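Local coordinates for putative ketosteroid isomerase (Parabacteroides distasonis ATCC 8503, PDB 3KE7), which is of unconfirmed function but is a putative ketosteroid isomerase with a SnoaL-like domain of the NTF2 clan, at residues 11-16 / 118-123; 25-28 / 34-37; 36-41 / 110-115; 43-48 / 52-57. All blocks are in the same frame, centred on the assembly; numbering follows the deposited sequence.

Overall arrangement
Contact 4 is the buried one: it is the hairpin that forms one edge of the curved sheet, rich in backbone hydrogen bonds and touching the second subunit. Contact 1 lies at the surface, where the start of helix 15-28 meets strand 120-129 through one indole-carboxylate bond and a little apolar packing. Contacts 2 and 3 are partly buried and share helix 34-38: residues 25-28 / 34-37 meet by apolar groups alone, whereas 36-41 / 110-115 adds a salt bridge and a bridging water. Strand 120-129 reaches all four, its residues 121-123 bonding to E37 of contact 2, R113 and D40 of contact 3 and I44 of contact 4.

Contact 1 of 4, residues 11-16 / 118-123; sequences LNENIP and NQWKII
The indole of W120 is met by E13 at its nitrogen and by I15 at its six-membered ring. NE1 of W120 donates to OE2 of E13 over 3.3 Å, a rather long bond bent to 149° at the hydrogen. The carboxylate accepts it on the syn side, though 29° out of its plane, and stays at the rim of the indole. I15 crosses the indole at about a right angle: its CD1 comes within 4.0 Å of CZ2 of W120, while its CG2 branch reaches CH2 of W120 at 4.1 Å. One aromatic side chain thus pairs its polar corner with an acid and its hydrocarbon end with a branched aliphatic residue two positions further on.

The backbone sets up this spacing. N12 is the centre of an inverse gamma turn, closed by a weak bond from N of E13 to O of L11 (2.9 Å), and the chain then runs on to N14, the N-cap of helix 15-28, whose OD1 accepts from N of E17. E13 therefore stands in the lead-in and I15 in the first turn. CG of E13 sits between its own N and carbonyl carbon (chi1 70°), and the chain beyond extends to carry the acid to the indole. Further out, L11 flanks N118, whose ND2 bonds to O of K9.

The indole, rooted on strand 120-129, packs against M18, I19 and L22 of helix 15-28 and touches R114 of strand 102-114, while I15 reaches V84 of strand 74-85: a helix laid on a curved sheet, consistent with the NTF2-like fold.

Contact 2 of 4, residues 25-28 / 34-37; sequences EALA and AFVE
The methyl of A26 is a small bump set on the face of the F35 ring. Its CB lies 3.5 Å from the centroid of that ring and 16° off the ring normal, a CH-pi contact displaced slightly toward the CE1-CZ side. L27, the next residue, takes the rim instead: CG lies in the ring plane 3.9 Å from CZ of F35, and CD2 comes within 3.8 Å of CE2 of F35. Two consecutive residues of helix 15-28 thus make a step, one holding a face of the ring and the other its edge. L27 starts out away from helix 34-38, yet with CG beside its own N (chi1 -75°) the branched end returns to the phenyl group.

A34 packs beside A26. With a methyl on each side, the CA atoms of A26 and A34 lie 5.4 Å apart and their CB atoms 4.3 Å apart; CB of A34 also rests 4.0 Å from the carbonyl O of A26.

The two helices follow each other in the chain, joined by the short link 29-33. F35 also touches Y64 and I122, and L27 touches W127, a residue of the bicine pocket; the side chain of F35 comes within about 4 Å of bicine. The contact between the segments is apolar and CH-pi packing, without a hydrogen bond. Its ring and methyls are consistent with a largely apolar wall close to the pocket, although OE2 of E110 packs against CE1 of F35 and gives that wall an acidic neighbour.

Contact 3 of 4, residues 36-41 / 110-115; sequences VELSDT and EVYRRN
D40 and R113 have the nearest CA atoms, 8.6 Å apart, and the two segments exchange no backbone bond, because strand 120-129 runs between them and pairs with both. NH2 of R113 donates to OD2 of D40 at 2.9 Å and 156°, a salt bridge through one N-H...O bond. OD2 lies at the edge of the guanidinium, in its plane, but the nitrogen approaches it from above the carboxylate plane, 61° out of it. The arginine chain is extended to CD and then bends (chi3 60°), which swings its head round to the acid.

A water closes the ring beside this bond: it donates to OD2 of D40 (2.9 Å) and to O of R113 (3.0 Å), and accepts from NE of R113 (3.0 Å). OD1 of D40 takes N of T41 at 2.9 Å on its anti side, holding the carboxylate where the chain turns its corner.

On the other side of the strand, L38 crosses Y112 at about a right angle, its CD2 3.6 Å from OH of Y112. That hydroxyl bonds to E23 of helix 15-28, which packs on the curved sheet as in NTF2-like folds.

R113 has a second acidic partner, D42, so its positive charge is shared between two carboxylates. Such pairing would probably keep D40 ionised, while each of its oxygens already has a donor.

Contact 4 of 4, residues 43-48 / 52-57; sequences VIYFDP and TKIEGL
Y45 and I54 form an antiparallel hydrogen-bonded pair: N of Y45 gives to O of I54 at 3.0 Å, and N of I54 gives to O of Y45 at 2.9 Å, in the carbonyl plane. Nearer the open end of the hairpin, N of G56 donates to O of V43 (2.8 Å), almost in line with the carbonyl. N of E55 turns outward to OE1 of Q59.

I44 lies alongside E55, its CD1 3.7 Å from CG of E55, whereas Y45 runs beside I54. CB of K53 sits over a face of F46, 3.9 Å from the ring centroid, while H126 stacks with that ring.

OH of Y45 donates to OD2 of D47 (2.7 Å), which also bonds Y63. NZ of K53 bridges to OE2 of E55 at 2.8 Å, in one of two modelled conformers of E55. In the second subunit, O of R79 takes NZ, NE of R79 pairs with the acid, and OD1 of N94 bonds N of K53. Strand 120-129 pairs with the other edge of 43-46, so amides bond within the sheet, while a salt bridge and a backbone carbonyl of R79 serve the dimer interface.

Contact 1 of 4, residues 11-16 / 118-123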
loop_
_atom_site.group_PDB
_atom_site.type_symbol
_atom_site.label_atom_id
_atom_site.label_comp_id
_atom_site.label_asym_id
_atom_site.label_seq_id
_atom_site.Cartn_x
_atom_site.Cartn_y
_atom_site.Cartn_z
ATOM N N LEU B 11 14.648 -15.283 12.529
ATOM C CA LEU B 11 16.068 -15.077 12.168
ATOM C C LEU B 11 16.613 -13.760 12.720
ATOM O O LEU B 11 15.883 -12.772 12.814
ATOM C CB LEU B 11 16.235 -15.105 10.637
ATOM C CG LEU B 11 15.891 -16.414 9.929
ATOM C CD1 LEU B 11 15.649 -16.185 8.428
ATOM C CD2 LEU B 11 16.984 -17.443 10.158
ATOM N N ASN B 12 17.906 -13.743 13.053
ATOM C CA ASN B 12 18.575 -12.533 13.568
ATOM C C ASN B 12 19.023 -11.608 12.417
ATOM O O ASN B 12 20.149 -11.096 12.412
ATOM C CB ASN B 12 19.780 -12.922 14.432
ATOM N N GLU B 13 18.109 -11.372 11.482
ATOM C CA GLU B 13 18.382 -10.625 10.254
ATOM C C GLU B 13 17.985 -9.160 10.351
ATOM O O GLU B 13 17.143 -8.770 11.186
ATOM C CB GLU B 13 17.604 -11.261 9.090
ATOM C CG GLU B 13 16.087 -11.040 9.182
ATOM C CD GLU B 13 15.273 -12.097 8.467
ATOM O OE1 GLU B 13 15.851 -12.857 7.654
ATOM O OE2 GLU B 13 14.039 -12.160 8.719
ATOM N N ASN B 14 18.615 -8.344 9.508
ATOM C CA ASN B 14 18.222 -6.954 9.364
ATOM C C ASN B 14 16.989 -7.017 8.450
ATOM O O ASN B 14 17.105 -7.267 7.240
ATOM C CB ASN B 14 19.372 -6.146 8.756
ATOM C CG ASN B 14 19.065 -4.675 8.635
ATOM O OD1 ASN B 14 18.072 -4.282 8.044
ATOM N ND2 ASN B 14 19.972 -3.840 9.140
ATOM N N ILE B 15 15.801 -6.846 9.022
ATOM C CA ILE B 15 14.569 -7.033 8.230
ATOM C C ILE B 15 14.475 -6.057 7.065
ATOM O O ILE B 15 14.193 -6.475 5.960
ATOM C CB ILE B 15 13.286 -7.005 9.125
ATOM C CG1 ILE B 15 13.241 -8.258 9.968
ATOM C CG2 ILE B 15 12.027 -6.915 8.269
ATOM C CD1 ILE B 15 12.217 -8.199 11.148
ATOM N N PRO B 16 14.736 -4.756 7.302
ATOM C CA PRO B 16 14.623 -3.850 6.155
ATOM C C PRO B 16 15.548 -4.225 4.988
ATOM O O PRO B 16 15.116 -4.211 3.837
ATOM C CB PRO B 16 15.027 -2.501 6.759
ATOM C CG PRO B 16 14.398 -2.581 8.182
ATOM C CD PRO B 16 14.845 -3.992 8.574
ATOM N N ASN B 118 8.904 -18.696 8.771
ATOM C CA ASN B 118 9.897 -17.618 8.638
ATOM C C ASN B 118 10.141 -17.166 7.214
ATOM O O ASN B 118 11.198 -16.620 6.905
ATOM C CB ASN B 118 11.239 -17.999 9.315
ATOM C CG ASN B 118 11.236 -17.744 10.790
ATOM O OD1 ASN B 118 10.907 -16.641 11.239
ATOM N ND2 ASN B 118 11.687 -18.742 11.567
ATOM N N GLN B 119 9.183 -17.415 6.329
ATOM C CA GLN B 119 9.302 -16.914 4.976
ATOM C C GLN B 119 8.477 -15.648 4.929
ATOM O O GLN B 119 7.403 -15.613 5.496
ATOM C CB GLN B 119 8.757 -17.870 3.956
ATOM C CG GLN B 119 9.463 -19.199 3.855
ATOM C CD GLN B 119 8.834 -20.030 2.786
ATOM O OE1 GLN B 119 7.639 -20.362 2.857
ATOM N NE2 GLN B 119 9.604 -20.340 1.752
ATOM N N TRP B 120 9.033 -14.626 4.324
ATOM C CA TRP B 120 8.321 -13.370 4.097
ATOM C C TRP B 120 7.653 -13.413 2.724
ATOM O O TRP B 120 8.339 -13.654 1.701
ATOM C CB TRP B 120 9.265 -12.205 4.140
ATOM C CG TRP B 120 9.806 -11.982 5.474
ATOM C CD1 TRP B 120 10.884 -12.632 6.036
ATOM C CD2 TRP B 120 9.322 -11.072 6.480
ATOM N NE1 TRP B 120 11.114 -12.153 7.301
ATOM C CE2 TRP B 120 10.180 -11.194 7.596
ATOM C CE3 TRP B 120 8.244 -10.191 6.563
ATOM C CZ2 TRP B 120 9.996 -10.454 8.761
ATOM C CZ3 TRP B 120 8.097 -9.439 7.686
ATOM C CH2 TRP B 120 8.949 -9.582 8.786
ATOM N N LYS B 121 6.327 -13.273 2.707
ATOM C CA LYS B 121 5.570 -13.329 1.481
ATOM C C LYS B 121 4.785 -12.048 1.285
ATOM O O LYS B 121 4.283 -11.469 2.238
ATOM C CB LYS B 121 4.605 -14.480 1.554
ATOM C CG LYS B 121 5.200 -15.830 1.892
ATOM C CD LYS B 121 6.106 -16.323 0.849
ATOM C CE LYS B 121 5.425 -16.810 -0.339
ATOM N NZ LYS B 121 6.329 -17.933 -0.889
ATOM N N ILE B 122 4.627 -11.661 0.015
ATOM C CA ILE B 122 3.878 -10.476 -0.334
ATOM C C ILE B 122 2.359 -10.767 -0.215
ATOM O O ILE B 122 1.830 -11.713 -0.803
ATOM C CB ILE B 122 4.214 -9.993 -1.759
ATOM C CG1 ILE B 122 5.669 -9.532 -1.811
ATOM C CG2 ILE B 122 3.278 -8.851 -2.200
ATOM C CD1 ILE B 122 6.161 -9.243 -3.236
ATOM N N ILE B 123 1.686 -9.914 0.563
ATOM C CA ILE B 123 0.253 -9.961 0.723
ATOM C C ILE B 123 -0.447 -8.772 0.049
ATOM O O ILE B 123 -1.641 -8.811 -0.142
ATOM C CB ILE B 123 -0.209 -10.084 2.179
ATOM C CG1 ILE B 123 0.107 -8.855 2.992
ATOM C CG2 ILE B 123 0.492 -11.306 2.800
ATOM C CD1 ILE B 123 -0.650 -8.822 4.349
#

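Contact 2 of 4, residues 25-28 / 34-37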
loop_
_atom_site.group_PDB
_atom_site.type_symbol
_atom_site.label_atom_id
_atom_site.label_comp_id
_atom_site.label_asym_id
_atom_site.label_seq_id
_atom_site.Cartn_x
_atom_site.Cartn_y
_atom_site.Cartn_z
ATOM N N GLU B 25 15.620 -8.578 -5.995
ATOM C CA GLU B 25 15.808 -9.903 -6.623
ATOM C C GLU B 25 14.625 -10.235 -7.532
ATOM O O GLU B 25 14.799 -10.710 -8.628
ATOM C CB GLU B 25 15.987 -10.969 -5.559
ATOM C CG GLU B 25 16.143 -12.356 -6.156
ATOM C CD GLU B 25 16.363 -13.424 -5.133
ATOM O OE1 GLU B 25 15.717 -13.381 -4.060
ATOM O OE2 GLU B 25 17.185 -14.330 -5.420
ATOM N N ALA B 26 13.402 -10.004 -7.058
ATOM C CA ALA B 26 12.221 -10.319 -7.835
ATOM C C ALA B 26 12.143 -9.401 -9.065
ATOM O O ALA B 26 11.733 -9.803 -10.145
ATOM C CB ALA B 26 10.966 -10.157 -6.959
ATOM N N LEU B 27 12.452 -8.122 -8.868
ATOM C CA LEU B 27 12.417 -7.190 -9.978
ATOM C C LEU B 27 13.343 -7.548 -11.111
ATOM O O LEU B 27 12.999 -7.337 -12.290
ATOM C CB LEU B 27 12.760 -5.760 -9.497
ATOM C CG LEU B 27 11.608 -5.093 -8.725
ATOM C CD1 LEU B 27 12.113 -3.919 -7.973
ATOM C CD2 LEU B 27 10.517 -4.736 -9.700
ATOM N N ALA B 28 14.553 -7.977 -10.751
ATOM C CA ALA B 28 15.594 -8.314 -11.717
ATOM C C ALA B 28 15.613 -9.794 -12.090
ATOM O O ALA B 28 16.456 -10.194 -12.899
ATOM C CB ALA B 28 16.927 -7.903 -11.146
ATOM N N ALA B 34 8.459 -14.691 -10.795
ATOM C CA ALA B 34 9.119 -14.403 -9.478
ATOM C C ALA B 34 8.189 -13.783 -8.448
ATOM O O ALA B 34 8.121 -14.269 -7.315
ATOM C CB ALA B 34 10.354 -13.507 -9.650
ATOM N N PHE B 35 7.470 -12.728 -8.830
ATOM C CA PHE B 35 6.563 -12.098 -7.877
ATOM C C PHE B 35 5.388 -12.961 -7.490
ATOM O O PHE B 35 4.888 -12.816 -6.362
ATOM C CB PHE B 35 6.087 -10.725 -8.372
ATOM C CG PHE B 35 7.033 -9.599 -8.060
ATOM C CD1 PHE B 35 7.293 -9.221 -6.744
ATOM C CD2 PHE B 35 7.662 -8.908 -9.085
ATOM C CE1 PHE B 35 8.166 -8.174 -6.450
ATOM C CE2 PHE B 35 8.535 -7.878 -8.817
ATOM C CZ PHE B 35 8.761 -7.468 -7.510
ATOM N N VAL B 36 4.955 -13.883 -8.344
ATOM C CA VAL B 36 3.882 -14.785 -7.988
ATOM C C VAL B 36 4.387 -15.786 -6.942
ATOM O O VAL B 36 3.736 -16.040 -5.937
ATOM C CB VAL B 36 3.335 -15.516 -9.218
ATOM C CG1 VAL B 36 2.226 -16.533 -8.820
ATOM C CG2 VAL B 36 2.802 -14.500 -10.246
ATOM N N GLU B 37 5.599 -16.279 -7.159
ATOM C CA GLU B 37 6.225 -17.175 -6.188
ATOM C C GLU B 37 6.455 -16.519 -4.819
ATOM O O GLU B 37 6.324 -17.194 -3.772
ATOM C CB GLU B 37 7.537 -17.685 -6.754
ATOM C CG GLU B 37 7.349 -18.461 -8.079
#

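Contact 3 of 4, residues 36-41 / 110-115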
loop_
_atom_site.group_PDB
_atom_site.type_symbol
_atom_site.label_atom_id
_atom_site.label_comp_id
_atom_site.label_asym_id
_atom_site.label_seq_id
_atom_site.Cartn_x
_atom_site.Cartn_y
_atom_site.Cartn_z
ATOM N N VAL B 36 4.955 -13.883 -8.344
ATOM C CA VAL B 36 3.882 -14.785 -7.988
ATOM C C VAL B 36 4.387 -15.786 -6.942
ATOM O O VAL B 36 3.736 -16.040 -5.937
ATOM C CB VAL B 36 3.335 -15.516 -9.218
ATOM C CG1 VAL B 36 2.226 -16.533 -8.820
ATOM C CG2 VAL B 36 2.802 -14.500 -10.246
ATOM N N GLU B 37 5.599 -16.279 -7.159
ATOM C CA GLU B 37 6.225 -17.175 -6.188
ATOM C C GLU B 37 6.455 -16.519 -4.819
ATOM O O GLU B 37 6.324 -17.194 -3.772
ATOM C CB GLU B 37 7.537 -17.685 -6.754
ATOM C CG GLU B 37 7.349 -18.461 -8.079
ATOM N N LEU B 38 6.703 -15.219 -4.813
ATOM C CA LEU B 38 6.972 -14.489 -3.608
ATOM C C LEU B 38 5.688 -14.040 -2.906
ATOM O O LEU B 38 5.729 -13.558 -1.775
ATOM C CB LEU B 38 7.805 -13.263 -3.952
ATOM C CG LEU B 38 8.387 -12.364 -2.880
ATOM C CD1 LEU B 38 9.089 -13.149 -1.811
ATOM C CD2 LEU B 38 9.327 -11.358 -3.504
ATOM N N SER B 39 4.536 -14.197 -3.559
ATOM C CA SER B 39 3.253 -13.737 -2.999
ATOM C C SER B 39 2.479 -14.859 -2.306
ATOM O O SER B 39 2.587 -16.029 -2.673
ATOM C CB SER B 39 2.382 -13.124 -4.127
ATOM O OG SER B 39 2.956 -11.943 -4.667
ATOM N N ASP B 40 1.648 -14.466 -1.326
ATOM C CA ASP B 40 0.817 -15.387 -0.598
ATOM C C ASP B 40 -0.576 -15.539 -1.204
ATOM O O ASP B 40 -1.027 -14.802 -2.073
ATOM C CB ASP B 40 0.699 -14.979 0.869
ATOM C CG ASP B 40 0.924 -16.112 1.807
ATOM O OD1 ASP B 40 0.641 -17.289 1.392
ATOM O OD2 ASP B 40 1.328 -15.842 2.980
ATOM N N THR B 41 -1.286 -16.546 -0.704
ATOM C CA THR B 41 -2.586 -16.906 -1.253
ATOM C C THR B 41 -3.620 -15.775 -1.241
ATOM O O THR B 41 -4.475 -15.736 -2.117
ATOM C CB THR B 41 -3.188 -18.167 -0.578
ATOM O OG1 THR B 41 -3.329 -17.958 0.846
ATOM C CG2 THR B 41 -2.320 -19.370 -0.871
ATOM N N GLU B 110 4.677 -2.389 -1.213
ATOM C CA GLU B 110 4.587 -3.821 -1.018
ATOM C C GLU B 110 4.348 -4.058 0.471
ATOM O O GLU B 110 4.991 -3.390 1.320
ATOM C CB GLU B 110 5.890 -4.557 -1.408
ATOM C CG GLU B 110 6.386 -4.338 -2.773
ATOM C CD GLU B 110 5.680 -5.183 -3.807
ATOM O OE1 GLU B 110 4.606 -5.717 -3.492
ATOM O OE2 GLU B 110 6.219 -5.328 -4.955
ATOM N N VAL B 111 3.425 -4.953 0.813
ATOM C CA VAL B 111 3.295 -5.393 2.193
ATOM C C VAL B 111 3.697 -6.880 2.225
ATOM O O VAL B 111 3.101 -7.690 1.547
ATOM C CB VAL B 111 1.912 -5.232 2.739
ATOM C CG1 VAL B 111 1.907 -5.692 4.211
ATOM C CG2 VAL B 111 1.450 -3.753 2.645
ATOM N N TYR B 112 4.729 -7.200 3.032
ATOM C CA TYR B 112 5.215 -8.547 3.257
ATOM C C TYR B 112 4.794 -9.017 4.644
ATOM O O TYR B 112 4.758 -8.216 5.603
ATOM C CB TYR B 112 6.758 -8.588 3.225
ATOM C CG TYR B 112 7.431 -8.503 1.865
ATOM C CD1 TYR B 112 7.520 -7.315 1.183
ATOM C CD2 TYR B 112 8.035 -9.622 1.311
ATOM C CE1 TYR B 112 8.215 -7.206 0.002
ATOM C CE2 TYR B 112 8.696 -9.551 0.103
ATOM C CZ TYR B 112 8.782 -8.334 -0.551
ATOM O OH TYR B 112 9.489 -8.249 -1.753
ATOM N N ARG B 113 4.438 -10.288 4.747
ATOM C CA ARG B 113 4.040 -10.911 5.974
ATOM C C ARG B 113 4.915 -12.109 6.216
ATOM O O ARG B 113 5.115 -12.912 5.302
ATOM C CB ARG B 113 2.554 -11.339 5.934
ATOM C CG ARG B 113 2.052 -12.053 7.238
ATOM C CD ARG B 113 0.580 -12.438 7.184
ATOM N NE ARG B 113 0.362 -13.340 6.074
ATOM C CZ ARG B 113 -0.725 -13.369 5.279
ATOM N NH1 ARG B 113 -1.765 -12.547 5.466
ATOM N NH2 ARG B 113 -0.763 -14.220 4.254
ATOM N N ARG B 114 5.427 -12.222 7.436
ATOM C CA ARG B 114 6.265 -13.337 7.809
ATOM C C ARG B 114 5.347 -14.488 8.186
ATOM O O ARG B 114 4.521 -14.338 9.084
ATOM C CB ARG B 114 7.171 -12.950 8.984
ATOM C CG ARG B 114 8.183 -14.081 9.348
ATOM C CD ARG B 114 9.142 -13.624 10.441
ATOM N NE ARG B 114 8.380 -13.232 11.609
ATOM C CZ ARG B 114 8.682 -12.222 12.428
ATOM N NH1 ARG B 114 9.789 -11.481 12.253
ATOM N NH2 ARG B 114 7.858 -11.948 13.431
ATOM N N ASN B 115 5.473 -15.599 7.475
ATOM C CA ASN B 115 4.697 -16.796 7.757
ATOM C C ASN B 115 5.367 -17.584 8.891
ATOM O O ASN B 115 6.486 -17.265 9.278
ATOM C CB ASN B 115 4.400 -17.638 6.479
ATOM C CG ASN B 115 5.643 -18.398 5.857
ATOM O OD1 ASN B 115 6.654 -18.697 6.528
ATOM N ND2 ASN B 115 5.483 -18.801 4.548
HETATM O O HOH W 1 2.798 -14.744 5.178
#

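Contact 4 of 4, residues 43-48 / 52-57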
loop_
_atom_site.group_PDB
_atom_site.type_symbol
_atom_site.label_atom_id
_atom_site.label_comp_id
_atom_site.label_asym_id
_atom_site.label_seq_id
_atom_site.Cartn_x
_atom_site.Cartn_y
_atom_site.Cartn_z
ATOM N N VAL B 43 -3.068 -12.513 -1.566
ATOM C CA VAL B 43 -2.492 -11.297 -2.093
ATOM C C VAL B 43 -3.545 -10.423 -2.807
ATOM O O VAL B 43 -4.430 -10.918 -3.486
ATOM C CB VAL B 43 -1.319 -11.649 -3.036
ATOM C CG1 VAL B 43 -1.839 -12.440 -4.313
ATOM C CG2 VAL B 43 -0.532 -10.413 -3.431
ATOM N N ILE B 44 -3.399 -9.124 -2.634
ATOM C CA ILE B 44 -4.163 -8.116 -3.322
ATOM C C ILE B 44 -3.154 -7.332 -4.151
ATOM O O ILE B 44 -2.110 -6.941 -3.670
ATOM C CB ILE B 44 -4.877 -7.165 -2.321
ATOM C CG1 ILE B 44 -5.801 -7.914 -1.371
ATOM C CG2 ILE B 44 -5.609 -6.035 -3.056
ATOM C CD1 ILE B 44 -6.888 -8.609 -2.005
ATOM N N TYR B 45 -3.508 -7.007 -5.384
ATOM C CA TYR B 45 -2.591 -6.343 -6.316
ATOM C C TYR B 45 -3.285 -5.273 -7.167
ATOM O O TYR B 45 -4.404 -5.464 -7.681
ATOM C CB TYR B 45 -2.038 -7.426 -7.279
ATOM C CG TYR B 45 -1.136 -6.937 -8.407
ATOM C CD1 TYR B 45 -1.684 -6.423 -9.553
ATOM C CD2 TYR B 45 0.281 -7.054 -8.346
ATOM C CE1 TYR B 45 -0.911 -5.982 -10.574
ATOM C CE2 TYR B 45 1.060 -6.632 -9.374
ATOM C CZ TYR B 45 0.450 -6.053 -10.490
ATOM O OH TYR B 45 1.243 -5.623 -11.553
ATOM N N PHE B 46 -2.613 -4.122 -7.287
ATOM C CA PHE B 46 -2.990 -3.049 -8.165
ATOM C C PHE B 46 -1.837 -2.690 -9.101
ATOM O O PHE B 46 -0.678 -2.671 -8.702
ATOM C CB PHE B 46 -3.235 -1.725 -7.413
ATOM C CG PHE B 46 -4.315 -1.713 -6.374
ATOM C CD1 PHE B 46 -5.630 -1.357 -6.685
ATOM C CD2 PHE B 46 -4.016 -1.917 -5.041
ATOM C CE1 PHE B 46 -6.607 -1.199 -5.682
ATOM C CE2 PHE B 46 -5.046 -1.771 -4.064
ATOM C CZ PHE B 46 -6.288 -1.402 -4.393
ATOM N N ASP B 47 -2.194 -2.296 -10.324
ATOM C CA ASP B 47 -1.244 -1.639 -11.213
ATOM C C ASP B 47 -2.056 -0.762 -12.160
ATOM O O ASP B 47 -3.264 -0.813 -12.144
ATOM C CB ASP B 47 -0.243 -2.578 -11.933
ATOM C CG ASP B 47 -0.827 -3.361 -13.087
ATOM O OD1 ASP B 47 -1.803 -2.942 -13.755
ATOM O OD2 ASP B 47 -0.188 -4.417 -13.440
ATOM N N PRO B 48 -1.406 0.073 -12.934
ATOM C CA PRO B 48 -2.148 1.046 -13.748
ATOM C C PRO B 48 -2.950 0.497 -14.879
ATOM O O PRO B 48 -3.656 1.292 -15.518
ATOM C CB PRO B 48 -1.036 1.958 -14.292
ATOM C CG PRO B 48 0.046 1.846 -13.308
ATOM C CD PRO B 48 0.030 0.407 -12.919
ATOM N N THR B 52 -10.032 -2.958 -11.834
ATOM C CA THR B 52 -10.325 -3.233 -10.417
ATOM C C THR B 52 -9.191 -4.098 -9.871
ATOM O O THR B 52 -8.492 -4.787 -10.654
ATOM C CB THR B 52 -11.717 -3.920 -10.295
ATOM O OG1 THR B 52 -12.095 -3.892 -8.940
ATOM C CG2 THR B 52 -11.686 -5.373 -10.825
ATOM N N LYS B 53 -8.984 -4.054 -8.575
ATOM C CA LYS B 53 -7.858 -4.770 -8.010
ATOM C C LYS B 53 -7.963 -6.301 -8.182
ATOM O O LYS B 53 -9.065 -6.879 -8.249
ATOM C CB LYS B 53 -7.630 -4.423 -6.517
ATOM C CG LYS B 53 -8.695 -4.994 -5.558
ATOM C CD LYS B 53 -8.619 -4.299 -4.264
ATOM C CE LYS B 53 -9.469 -4.914 -3.165
ATOM N NZ LYS B 53 -10.882 -5.122 -3.606
ATOM N N ILE B 54 -6.809 -6.936 -8.318
ATOM C CA ILE B 54 -6.649 -8.366 -8.305
ATOM C C ILE B 54 -6.708 -8.857 -6.892
ATOM O O ILE B 54 -6.142 -8.263 -6.002
ATOM C CB ILE B 54 -5.324 -8.775 -9.011
ATOM C CG1 ILE B 54 -5.538 -8.742 -10.506
ATOM C CG2 ILE B 54 -4.860 -10.169 -8.536
ATOM C CD1 ILE B 54 -4.251 -8.961 -11.353
ATOM N N GLU B 55 -7.429 -9.956 -6.711
ATOM C CA GLU B 55 -7.598 -10.598 -5.384
ATOM C C GLU B 55 -7.326 -12.062 -5.471
ATOM O O GLU B 55 -8.064 -12.842 -6.145
ATOM C CB GLU B 55 -8.991 -10.396 -4.869
ATOM C CG GLU B 55 -9.310 -8.970 -4.712
ATOM C CD GLU B 55 -10.715 -8.703 -4.280
ATOM O OE1 GLU B 55 -11.289 -9.515 -3.476
ATOM O OE2 GLU B 55 -11.230 -7.626 -4.725
ATOM N N GLY B 56 -6.349 -12.481 -4.709
ATOM C CA GLY B 56 -5.975 -13.863 -4.616
ATOM C C GLY B 56 -4.848 -14.259 -5.533
ATOM O O GLY B 56 -4.702 -13.740 -6.626
ATOM N N LEU B 57 -4.070 -15.228 -5.079
ATOM C CA LEU B 57 -2.948 -15.678 -5.814
ATOM C C LEU B 57 -3.309 -16.285 -7.130
ATOM O O LEU B 57 -2.535 -16.176 -8.083
ATOM C CB LEU B 57 -2.174 -16.674 -4.978
ATOM C CG LEU B 57 -0.795 -17.089 -5.488
ATOM C CD1 LEU B 57 0.132 -15.913 -5.600
ATOM C CD2 LEU B 57 -0.195 -18.146 -4.476
#